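Local coordinates for protein trans-2-enoyl-CoA reductase (Treponema denticola ATCC 35405, PDB 4GGO) that catalyses the NADH-dependent reduction of the carbon-carbon double bond of trans-2-enoyl-CoA substrates, turning crotonyl-CoA into butyryl-CoA in fatty acid synthesis, at residues L54-S59 / I144-A149; I228-S233 / R271-V276; S66-A71 / L101-A106; G75-G80 / G111-T116. One frame throughout, in Å; residues are numbered along the deposited sequence.

Contact 1: L54-S59 / I144-A149; sequences LVLGCS and IVYSLA
L56 and Y146 meet on neighbouring parallel strands at the centre of a Rossmann-type sheet, where strands 52-56 and 141-146 run together before both turn into NAD(+)-binding loops. The strand half is tight. V145 is gripped from both ends of its backbone: its N donates to L54 O over 2.8 Å, and its O takes the N-H of L56 at the same 2.8 Å in an almost straight line (173°). On the face carrying L54, L56, I144 and Y146, the L56 CD1 methyl comes within 3.5 Å of Y146 CD2. L56 CG lies anti to its own carbonyl carbon (chi1 -55°), which swings the isobutyl group across to that ring, while L148 CG rests over one face of the same ring, near its rim. The phenol oxygen is tied to D209, and helix 208-219 covers this face. V55 and V145, on the other face, lie alongside each other and turn toward helix 61-74.

Past the strands the pairing opens out. S147 N still reaches L56 O, but more bent, at 146°; after that the chains separate, C58 and S59 going one way and the exposed A149 the other. G57, C58, S59, L148 and A149 all bind NAD(+), so both arms of the fork belong to the cofactor site. The last close touch before the split puts the L148 CD2 methyl 3.5 Å from G57 N.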
loop_
_atom_site.group_PDB
_atom_site.type_symbol
_atom_site.label_atom_id
_atom_site.label_comp_id
_atom_site.label_asym_id
_atom_site.label_seq_id
_atom_site.Cartn_x
_atom_site.Cartn_y
_atom_site.Cartn_z
ATOM N N LEU A 54 -4.894 14.255 2.267
ATOM C CA LEU A 54 -3.583 14.151 1.646
ATOM C C LEU A 54 -3.148 12.689 1.651
ATOM O O LEU A 54 -3.132 12.046 2.701
ATOM C CB LEU A 54 -2.563 15.000 2.406
ATOM C CG LEU A 54 -1.121 14.966 1.894
ATOM C CD1 LEU A 54 -1.037 15.505 0.472
ATOM C CD2 LEU A 54 -0.204 15.746 2.824
ATOM N N VAL A 55 -2.810 12.163 0.478
ATOM C CA VAL A 55 -2.344 10.784 0.374
ATOM C C VAL A 55 -0.930 10.724 -0.187
ATOM O O VAL A 55 -0.683 11.117 -1.329
ATOM C CB VAL A 55 -3.272 9.918 -0.502
ATOM C CG1 VAL A 55 -2.738 8.494 -0.587
ATOM C CG2 VAL A 55 -4.685 9.923 0.056
ATOM N N LEU A 56 -0.005 10.229 0.625
ATOM C CA LEU A 56 1.392 10.126 0.230
ATOM C C LEU A 56 1.693 8.720 -0.276
ATOM O O LEU A 56 1.699 7.760 0.494
ATOM C CB LEU A 56 2.294 10.493 1.406
ATOM C CG LEU A 56 1.984 11.877 1.984
ATOM C CD1 LEU A 56 2.765 12.138 3.260
ATOM C CD2 LEU A 56 2.264 12.956 0.947
ATOM N N GLY A 57 1.942 8.609 -1.576
ATOM C CA GLY A 57 2.053 7.317 -2.228
ATOM C C GLY A 57 0.685 6.929 -2.752
ATOM O O GLY A 57 0.134 5.895 -2.383
ATOM N N CYS A 58 0.146 7.769 -3.629
ATOM C CA CYS A 58 -1.257 7.696 -4.024
ATOM C C CYS A 58 -1.516 6.860 -5.271
ATOM O O CYS A 58 -2.665 6.694 -5.674
ATOM C CB CYS A 58 -1.770 9.109 -4.289
ATOM S SG CYS A 58 -0.881 9.931 -5.642
ATOM N N SER A 59 -0.459 6.336 -5.881
ATOM C CA SER A 59 -0.577 5.791 -7.231
ATOM C C SER A 59 -0.810 4.282 -7.311
ATOM O O SER A 59 -1.138 3.761 -8.378
ATOM C CB SER A 59 0.647 6.172 -8.064
ATOM O OG SER A 59 1.807 5.510 -7.593
ATOM N N ILE A 144 -4.596 12.424 6.757
ATOM C CA ILE A 144 -3.331 12.300 6.044
ATOM C C ILE A 144 -2.867 10.851 5.999
ATOM O O ILE A 144 -2.492 10.276 7.018
ATOM C CB ILE A 144 -2.231 13.164 6.684
ATOM C CG1 ILE A 144 -2.670 14.627 6.736
ATOM C CG2 ILE A 144 -0.926 13.023 5.912
ATOM C CD1 ILE A 144 -1.640 15.543 7.343
ATOM N N VAL A 145 -2.892 10.266 4.808
ATOM C CA VAL A 145 -2.519 8.869 4.642
ATOM C C VAL A 145 -1.079 8.737 4.163
ATOM O O VAL A 145 -0.741 9.160 3.058
ATOM C CB VAL A 145 -3.457 8.155 3.654
ATOM C CG1 VAL A 145 -3.055 6.696 3.499
ATOM C CG2 VAL A 145 -4.904 8.270 4.124
ATOM N N TYR A 146 -0.232 8.151 5.004
ATOM C CA TYR A 146 1.163 7.930 4.643
ATOM C C TYR A 146 1.369 6.496 4.170
ATOM O O TYR A 146 1.442 5.571 4.979
ATOM C CB TYR A 146 2.086 8.232 5.826
ATOM C CG TYR A 146 3.552 8.273 5.456
ATOM C CD1 TYR A 146 4.328 7.120 5.471
ATOM C CD2 TYR A 146 4.159 9.465 5.086
ATOM C CE1 TYR A 146 5.667 7.155 5.130
ATOM C CE2 TYR A 146 5.498 9.510 4.743
ATOM C CZ TYR A 146 6.246 8.353 4.767
ATOM O OH TYR A 146 7.578 8.394 4.427
ATOM N N SER A 147 1.468 6.317 2.856
ATOM C CA SER A 147 1.619 4.986 2.278
ATOM C C SER A 147 2.783 4.922 1.295
ATOM O O SER A 147 2.687 4.284 0.246
ATOM C CB SER A 147 0.325 4.559 1.581
ATOM O OG SER A 147 0.459 3.274 0.998
ATOM N N LEU A 148 3.883 5.585 1.637
ATOM C CA LEU A 148 5.062 5.585 0.778
ATOM C C LEU A 148 5.757 4.228 0.787
ATOM O O LEU A 148 6.008 3.652 1.846
ATOM C CB LEU A 148 6.038 6.690 1.191
ATOM C CG LEU A 148 5.583 8.121 0.901
ATOM C CD1 LEU A 148 6.635 9.121 1.348
ATOM C CD2 LEU A 148 5.275 8.295 -0.580
ATOM N N ALA A 149 6.059 3.723 -0.405
ATOM C CA ALA A 149 6.720 2.433 -0.549
ATOM C C ALA A 149 7.899 2.541 -1.509
ATOM O O ALA A 149 7.734 2.441 -2.724
ATOM C CB ALA A 149 5.734 1.384 -1.034
#

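Contact 2: I228-S233 / R271-V276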
loop_
_atom_site.group_PDB
_atom_site.type_symbol
_atom_site.label_atom_id
_atom_site.label_comp_id
_atom_site.label_asym_id
_atom_site.label_seq_id
_atom_site.Cartn_x
_atom_site.Cartn_y
_atom_site.Cartn_z
ATOM N N ILE A 228 -6.613 13.215 11.444
ATOM C CA ILE A 228 -6.157 11.833 11.500
ATOM C C ILE A 228 -4.988 11.625 10.545
ATOM O O ILE A 228 -5.054 12.020 9.381
ATOM C CB ILE A 228 -7.279 10.856 11.107
ATOM C CG1 ILE A 228 -8.458 10.971 12.076
ATOM C CG2 ILE A 228 -6.755 9.428 11.062
ATOM C CD1 ILE A 228 -9.629 10.083 11.715
ATOM N N THR A 229 -3.914 11.018 11.034
ATOM C CA THR A 229 -2.824 10.617 10.151
ATOM C C THR A 229 -2.417 9.166 10.400
ATOM O O THR A 229 -2.261 8.737 11.543
ATOM C CB THR A 229 -1.607 11.578 10.228
ATOM O OG1 THR A 229 -0.621 11.185 9.265
ATOM C CG2 THR A 229 -0.988 11.581 11.618
ATOM N N LEU A 230 -2.267 8.409 9.317
ATOM C CA LEU A 230 -1.975 6.985 9.414
ATOM C C LEU A 230 -0.752 6.609 8.593
ATOM O O LEU A 230 -0.508 7.175 7.530
ATOM C CB LEU A 230 -3.168 6.160 8.924
ATOM C CG LEU A 230 -4.562 6.482 9.461
ATOM C CD1 LEU A 230 -5.589 5.548 8.840
ATOM C CD2 LEU A 230 -4.593 6.379 10.971
ATOM N N ALA A 231 0.013 5.648 9.097
ATOM C CA ALA A 231 1.089 5.041 8.329
ATOM C C ALA A 231 0.840 3.540 8.264
ATOM O O ALA A 231 0.657 2.888 9.293
ATOM C CB ALA A 231 2.439 5.337 8.962
ATOM N N TYR A 232 0.816 2.998 7.053
ATOM C CA TYR A 232 0.518 1.585 6.863
ATOM C C TYR A 232 1.731 0.714 7.157
ATOM O O TYR A 232 2.871 1.112 6.915
ATOM C CB TYR A 232 -0.003 1.334 5.449
ATOM C CG TYR A 232 -1.341 1.986 5.187
ATOM C CD1 TYR A 232 -2.305 2.056 6.185
ATOM C CD2 TYR A 232 -1.638 2.542 3.949
ATOM C CE1 TYR A 232 -3.531 2.652 5.958
ATOM C CE2 TYR A 232 -2.864 3.143 3.712
ATOM C CZ TYR A 232 -3.807 3.195 4.721
ATOM O OH TYR A 232 -5.028 3.789 4.498
ATOM N N SER A 233 1.474 -0.477 7.689
ATOM C CA SER A 233 2.537 -1.397 8.060
ATOM C C SER A 233 2.046 -2.840 8.019
ATOM O O SER A 233 0.927 -3.111 7.590
ATOM C CB SER A 233 3.068 -1.061 9.454
ATOM O OG SER A 233 4.151 -1.904 9.798
ATOM N N ARG A 271 -4.487 13.000 15.802
ATOM C CA ARG A 271 -4.717 11.585 16.062
ATOM C C ARG A 271 -3.890 10.730 15.105
ATOM O O ARG A 271 -4.307 10.461 13.980
ATOM C CB ARG A 271 -6.205 11.248 15.942
ATOM C CG ARG A 271 -7.062 11.841 17.053
ATOM C CD ARG A 271 -8.532 11.489 16.882
ATOM N NE ARG A 271 -9.119 12.135 15.712
ATOM C CZ ARG A 271 -10.389 12.001 15.341
ATOM N NH1 ARG A 271 -11.211 11.238 16.049
ATOM N NH2 ARG A 271 -10.836 12.628 14.261
ATOM N N ALA A 272 -2.714 10.314 15.565
ATOM C CA ALA A 272 -1.790 9.541 14.740
ATOM C C ALA A 272 -1.833 8.057 15.087
ATOM O O ALA A 272 -1.853 7.684 16.260
ATOM C CB ALA A 272 -0.375 10.076 14.894
ATOM N N PHE A 273 -1.846 7.214 14.059
ATOM C CA PHE A 273 -1.877 5.770 14.256
ATOM C C PHE A 273 -0.997 5.056 13.245
ATOM O O PHE A 273 -0.834 5.514 12.116
ATOM C CB PHE A 273 -3.300 5.227 14.096
ATOM C CG PHE A 273 -4.317 5.885 14.980
ATOM C CD1 PHE A 273 -4.546 5.416 16.262
ATOM C CD2 PHE A 273 -5.066 6.953 14.517
ATOM C CE1 PHE A 273 -5.491 6.014 17.076
ATOM C CE2 PHE A 273 -6.013 7.555 15.324
ATOM C CZ PHE A 273 -6.226 7.085 16.604
ATOM N N VAL A 274 -0.435 3.927 13.656
ATOM C CA VAL A 274 0.082 2.969 12.697
ATOM C C VAL A 274 -1.064 2.025 12.375
ATOM O O VAL A 274 -1.693 1.475 13.279
ATOM C CB VAL A 274 1.267 2.162 13.256
ATOM C CG1 VAL A 274 1.606 1.007 12.323
ATOM C CG2 VAL A 274 2.478 3.062 13.455
ATOM N N SER A 275 -1.359 1.863 11.092
ATOM C CA SER A 275 -2.401 0.937 10.674
ATOM C C SER A 275 -1.766 -0.326 10.116
ATOM O O SER A 275 -1.103 -0.293 9.078
ATOM C CB SER A 275 -3.311 1.578 9.624
ATOM O OG SER A 275 -4.354 0.692 9.252
ATOM N N VAL A 276 -1.953 -1.437 10.820
ATOM C CA VAL A 276 -1.415 -2.712 10.374
ATOM C C VAL A 276 -2.405 -3.371 9.425
ATOM O O VAL A 276 -3.504 -3.755 9.827
ATOM C CB VAL A 276 -1.123 -3.655 11.554
ATOM C CG1 VAL A 276 -0.312 -4.853 11.081
ATOM C CG2 VAL A 276 -0.378 -2.911 12.650
#
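The R271 guanidinium lies across I228 where strands 227-233 and 270-276 begin a parallel pairing, six residues long, in the Rossmann-type sheet. The arginine is the side chain to follow. From CB it runs out through CG, anti to the carbonyl carbon, then bends at chi3 (-68°) so that the guanidinium folds back over its neighbour. NE comes 3.9 Å from I228 CG1, and CZ is about equally near that carbon. At the tip, NH2 is 3.6 Å from I228 CG1, with the I228 CD1 methyl lying over one face of the planar group. NH2 also donates to G226 O, which helps to hold the guanidinium in place.

Further along the same face, L230 CD2 reaches F273 CB at 3.6 Å and lies at the edge of the phenyl ring, near its plane. Next comes Y232, whose ring edge receives S275 CB in plane, 3.6 Å from Y232 CD1. On the opposite face T229 CG2 meets A272 CB, and A231, S233, A272 and V274 pack against helix 248-266, which supplies the NAD(+)-binding K253 beside S233.

Five backbone bonds join the strands, from T229 N to R271 O at one end to S233 N to S275 O, 2.9 Å and bent to 140°, at the other. The chemistry implies a largely apolar seam in which the polar ends of T229, Y232, R271 and S275 bond to W210, S66, G226 and N277, outside the two strands.

Contact 3: S66-A71 / L101-A106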
loop_
_atom_site.group_PDB
_atom_site.type_symbol
_atom_site.label_atom_id
_atom_site.label_comp_id
_atom_site.label_asym_id
_atom_site.label_seq_id
_atom_site.Cartn_x
_atom_site.Cartn_y
_atom_site.Cartn_z
ATOM N N SER A 66 -6.810 4.229 -0.748
ATOM C CA SER A 66 -7.118 5.242 0.255
ATOM C C SER A 66 -7.650 6.517 -0.388
ATOM O O SER A 66 -8.564 7.154 0.137
ATOM C CB SER A 66 -5.881 5.556 1.097
ATOM O OG SER A 66 -5.377 4.385 1.717
ATOM N N ARG A 67 -7.072 6.888 -1.526
ATOM C CA ARG A 67 -7.508 8.080 -2.238
ATOM C C ARG A 67 -8.873 7.840 -2.871
ATOM O O ARG A 67 -9.759 8.693 -2.805
ATOM C CB ARG A 67 -6.486 8.483 -3.303
ATOM C CG ARG A 67 -6.572 9.947 -3.706
ATOM C CD ARG A 67 -5.619 10.283 -4.843
ATOM N NE ARG A 67 -5.699 11.696 -5.204
ATOM C CZ ARG A 67 -5.046 12.251 -6.221
ATOM N NH1 ARG A 67 -4.258 11.513 -6.991
ATOM N NH2 ARG A 67 -5.184 13.546 -6.467
ATOM N N ILE A 68 -9.040 6.666 -3.472
ATOM C CA ILE A 68 -10.301 6.287 -4.102
ATOM C C ILE A 68 -11.448 6.213 -3.089
ATOM O O ILE A 68 -12.551 6.693 -3.355
ATOM C CB ILE A 68 -10.169 4.943 -4.850
ATOM C CG1 ILE A 68 -9.267 5.106 -6.075
ATOM C CG2 ILE A 68 -11.534 4.413 -5.267
ATOM C CD1 ILE A 68 -9.060 3.829 -6.855
ATOM N N THR A 69 -11.181 5.619 -1.929
ATOM C CA THR A 69 -12.193 5.512 -0.883
ATOM C C THR A 69 -12.609 6.892 -0.372
ATOM O O THR A 69 -13.794 7.165 -0.185
ATOM C CB THR A 69 -11.707 4.651 0.303
ATOM O OG1 THR A 69 -11.366 3.339 -0.162
ATOM C CG2 THR A 69 -12.796 4.536 1.364
ATOM N N ALA A 70 -11.627 7.760 -0.154
ATOM C CA ALA A 70 -11.898 9.111 0.325
ATOM C C ALA A 70 -12.681 9.918 -0.703
ATOM O O ALA A 70 -13.656 10.587 -0.367
ATOM C CB ALA A 70 -10.600 9.824 0.680
ATOM N N ALA A 71 -12.254 9.840 -1.958
ATOM C CA ALA A 71 -12.855 10.641 -3.020
ATOM C C ALA A 71 -14.211 10.110 -3.478
ATOM O O ALA A 71 -15.194 10.844 -3.501
ATOM C CB ALA A 71 -11.900 10.758 -4.205
ATOM N N LEU A 101 -3.534 9.158 -13.835
ATOM C CA LEU A 101 -4.275 9.741 -14.948
ATOM C C LEU A 101 -5.727 9.285 -14.915
ATOM O O LEU A 101 -6.643 10.081 -15.115
ATOM C CB LEU A 101 -3.640 9.356 -16.286
ATOM C CG LEU A 101 -2.227 9.867 -16.569
ATOM C CD1 LEU A 101 -1.796 9.469 -17.972
ATOM C CD2 LEU A 101 -2.141 11.374 -16.382
ATOM N N ALA A 102 -5.925 7.995 -14.655
ATOM C CA ALA A 102 -7.262 7.424 -14.570
ATOM C C ALA A 102 -8.043 8.028 -13.410
ATOM O O ALA A 102 -9.218 8.366 -13.552
ATOM C CB ALA A 102 -7.184 5.913 -14.431
ATOM N N PHE A 103 -7.382 8.172 -12.265
ATOM C CA PHE A 103 -8.022 8.735 -11.081
ATOM C C PHE A 103 -8.485 10.167 -11.315
ATOM O O PHE A 103 -9.655 10.491 -11.108
ATOM C CB PHE A 103 -7.084 8.686 -9.871
ATOM C CG PHE A 103 -7.705 9.210 -8.606
ATOM C CD1 PHE A 103 -7.621 10.557 -8.278
ATOM C CD2 PHE A 103 -8.381 8.359 -7.748
ATOM C CE1 PHE A 103 -8.201 11.041 -7.123
ATOM C CE2 PHE A 103 -8.959 8.838 -6.587
ATOM C CZ PHE A 103 -8.872 10.179 -6.275
ATOM N N ASP A 104 -7.556 11.024 -11.731
ATOM C CA ASP A 104 -7.850 12.440 -11.938
ATOM C C ASP A 104 -8.938 12.648 -12.986
ATOM O O ASP A 104 -9.772 13.544 -12.858
ATOM C CB ASP A 104 -6.582 13.204 -12.324
ATOM C CG ASP A 104 -5.620 13.360 -11.161
ATOM O OD1 ASP A 104 -6.080 13.339 -10.000
ATOM O OD2 ASP A 104 -4.405 13.508 -11.408
ATOM N N GLU A 105 -8.925 11.813 -14.019
ATOM C CA GLU A 105 -9.943 11.869 -15.060
ATOM C C GLU A 105 -11.312 11.504 -14.493
ATOM O O GLU A 105 -12.318 12.139 -14.814
ATOM C CB GLU A 105 -9.572 10.938 -16.215
ATOM C CG GLU A 105 -10.542 10.965 -17.383
ATOM C CD GLU A 105 -9.919 10.437 -18.662
ATOM O OE1 GLU A 105 -8.718 10.697 -18.889
ATOM O OE2 GLU A 105 -10.627 9.763 -19.439
ATOM N N ALA A 106 -11.341 10.482 -13.643
ATOM C CA ALA A 106 -12.580 10.056 -13.005
ATOM C C ALA A 106 -13.065 11.098 -12.004
ATOM O O ALA A 106 -14.260 11.383 -11.923
ATOM C CB ALA A 106 -12.390 8.710 -12.322
#
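R67 NE donates to T78 OG1 on strand 77-82 while its guanidinium lies against F103, with F103 CE1 only 3.2 Å from NE. The arginine is extended, CG anti to its backbone N (chi1 -158°). R67 CG is 3.5 Å from F103 CZ; CD stands over the ring, 3.8 Å from its centroid, in a CH-pi contact; and the guanidinium covers the rim at CE1 and CD1, its plane 23° from that of the ring. I68 CG1 approaches the ring edge, 3.8 Å from F103 CD2, and the A71 CB methyl comes close to F103 CZ.

D104 adds charge without direction. Its OD1 is 3.7 Å from R67 NH2, a long salt bridge in which the oxygen lies well out of the guanidinium plane. D104 instead bonds to S114 and T116, and R67 NH1 also donates to T116 OG1, a polar cluster that probably steadies both charges.

Helices 61-74 and 95-110 pack side by side against the sheet of the Rossmann-type alpha/beta fold, nearly parallel, their short axes 11.6 Å apart, with F103 bridging the gap. Helix 21-38 packs against I68 and A102, F72 meets the phenyl ring edge-to-face, and strands 77-82 and 114-118 supply the threonines that R67 bonds.

Contact 4: G75-G80 / G111-T116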
loop_
_atom_site.group_PDB
_atom_site.type_symbol
_atom_site.label_atom_id
_atom_site.label_comp_id
_atom_site.label_asym_id
_atom_site.label_seq_id
_atom_site.Cartn_x
_atom_site.Cartn_y
_atom_site.Cartn_z
ATOM N N GLY A 75 -16.637 11.641 -1.038
ATOM C CA GLY A 75 -16.725 12.887 -1.782
ATOM C C GLY A 75 -15.656 13.888 -1.394
ATOM O O GLY A 75 -15.789 15.084 -1.653
ATOM N N ALA A 76 -14.585 13.399 -0.777
ATOM C CA ALA A 76 -13.537 14.272 -0.260
ATOM C C ALA A 76 -12.654 14.855 -1.356
ATOM O O ALA A 76 -12.480 14.258 -2.419
ATOM C CB ALA A 76 -12.684 13.530 0.760
ATOM N N ALA A 77 -12.103 16.032 -1.084
ATOM C CA ALA A 77 -11.082 16.614 -1.940
ATOM C C ALA A 77 -9.753 15.965 -1.584
ATOM O O ALA A 77 -9.421 15.826 -0.407
ATOM C CB ALA A 77 -11.015 18.116 -1.735
ATOM N N THR A 78 -8.996 15.549 -2.594
ATOM C CA THR A 78 -7.742 14.852 -2.339
ATOM C C THR A 78 -6.552 15.461 -3.069
ATOM O O THR A 78 -6.643 15.835 -4.238
ATOM C CB THR A 78 -7.818 13.354 -2.718
ATOM O OG1 THR A 78 -7.896 13.216 -4.144
ATOM C CG2 THR A 78 -9.025 12.687 -2.073
ATOM N N ILE A 79 -5.437 15.560 -2.356
ATOM C CA ILE A 79 -4.153 15.831 -2.976
ATOM C C ILE A 79 -3.311 14.568 -2.854
ATOM O O ILE A 79 -3.101 14.058 -1.753
ATOM C CB ILE A 79 -3.421 16.999 -2.300
ATOM C CG1 ILE A 79 -4.194 18.303 -2.506
ATOM C CG2 ILE A 79 -2.009 17.131 -2.851
ATOM C CD1 ILE A 79 -3.602 19.483 -1.774
ATOM N N GLY A 80 -2.852 14.055 -3.988
ATOM C CA GLY A 80 -2.046 12.849 -3.998
ATOM C C GLY A 80 -0.614 13.128 -4.406
ATOM O O GLY A 80 -0.357 13.954 -5.281
ATOM N N GLY A 111 -16.837 15.760 -10.615
ATOM C CA GLY A 111 -16.896 17.124 -10.121
ATOM C C GLY A 111 -16.177 17.274 -8.794
ATOM O O GLY A 111 -16.524 18.131 -7.980
ATOM N N LEU A 112 -15.171 16.433 -8.578
ATOM C CA LEU A 112 -14.388 16.464 -7.348
ATOM C C LEU A 112 -13.066 17.193 -7.558
ATOM O O LEU A 112 -12.462 17.106 -8.629
ATOM C CB LEU A 112 -14.109 15.041 -6.862
ATOM C CG LEU A 112 -15.310 14.146 -6.546
ATOM C CD1 LEU A 112 -14.844 12.734 -6.220
ATOM C CD2 LEU A 112 -16.121 14.725 -5.399
ATOM N N TYR A 113 -12.615 17.909 -6.533
ATOM C CA TYR A 113 -11.290 18.513 -6.564
ATOM C C TYR A 113 -10.230 17.432 -6.393
ATOM O O TYR A 113 -10.265 16.663 -5.431
ATOM C CB TYR A 113 -11.138 19.567 -5.467
ATOM C CG TYR A 113 -9.711 20.037 -5.274
ATOM C CD1 TYR A 113 -9.162 21.011 -6.099
ATOM C CD2 TYR A 113 -8.914 19.508 -4.267
ATOM C CE1 TYR A 113 -7.859 21.442 -5.925
ATOM C CE2 TYR A 113 -7.612 19.930 -4.087
ATOM C CZ TYR A 113 -7.090 20.899 -4.917
ATOM O OH TYR A 113 -5.793 21.321 -4.738
ATOM N N SER A 114 -9.286 17.378 -7.326
ATOM C CA SER A 114 -8.210 16.398 -7.261
ATOM C C SER A 114 -6.941 16.922 -7.919
ATOM O O SER A 114 -6.925 17.222 -9.113
ATOM C CB SER A 114 -8.638 15.087 -7.920
ATOM O OG SER A 114 -7.595 14.130 -7.867
ATOM N N VAL A 115 -5.879 17.033 -7.127
ATOM C CA VAL A 115 -4.584 17.460 -7.636
ATOM C C VAL A 115 -3.516 16.429 -7.294
ATOM O O VAL A 115 -3.389 16.010 -6.144
ATOM C CB VAL A 115 -4.178 18.836 -7.074
ATOM C CG1 VAL A 115 -2.713 19.126 -7.367
ATOM C CG2 VAL A 115 -5.071 19.925 -7.650
ATOM N N THR A 116 -2.757 16.016 -8.304
ATOM C CA THR A 116 -1.681 15.056 -8.106
ATOM C C THR A 116 -0.323 15.721 -8.297
ATOM O O THR A 116 -0.053 16.312 -9.342
ATOM C CB THR A 116 -1.800 13.868 -9.077
ATOM O OG1 THR A 116 -3.082 13.249 -8.923
ATOM C CG2 THR A 116 -0.708 12.843 -8.806
HETATM O O HOH W 1 -10.849 13.808 -4.854
#
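The Y113 ring meets strand 77-82 with its edge: A77 CB approaches near the ring plane, 3.6 Å from Y113 CD2, and I79 CG1 lies farther along the same edge, 4.1 Å from Y113 CE2. The side chain leaves with CG anti to the backbone N (chi1 169°), which lays the ring along the strand, past A77 to I79; its hydroxyl ends on E133 of helix 124-136.

The two segments belong to the parallel strands of a beta-alpha-beta unit, joined through helix 95-110. Strand 114-118 is the outermost on this side of the sheet. Pairing begins loosely, with a weak bond from T78 N to Y113 O (3.3 Å), and tightens toward the C-terminal end, through V115 N to T78 O at 3.2 Å and G80 N to V115 O at 3.0 Å.

At the entrance, a water fastens the diverging chains. It donates to A76 O and to Y113 O, both at 3.0 Å, and accepts from T78 OG1 at 3.1 Å. Beyond it, L112 CD2 reaches back to G75 O, where the chain has just left helix 61-74.

Chemically the two faces differ. A77, I79 and Y113 make apolar contacts on one; on the other, the hydroxyls of T78, S114 and T116 face the charged pair of the neighbouring helices, T78 linking the water to R67 while S114 and T116 serve D104.

Overall arrangement
Contacts 4, 1 and 2 lie along one parallel sheet, with contact 1 in the middle: V55 N bonds to I79 O of contact 4 at 2.9 Å, and Y146 N to L230 O of contact 2 at 2.7 Å. V145 CG1 also packs on Y232 CE2 of contact 2, 3.6 Å away. Contacts 2 and 4 do not touch, their nearest atoms being about 11 Å apart. Contact 3 packs helices onto the sheet, its centre about 7 Å from that of contact 4, and it meets contact 1 where C58 SG lies 4.0 Å from R67 NH1. Contact 1 itself supplies NAD(+)-binding residues, and S59 OG bonds to E84, which discriminates NADH from NADPH.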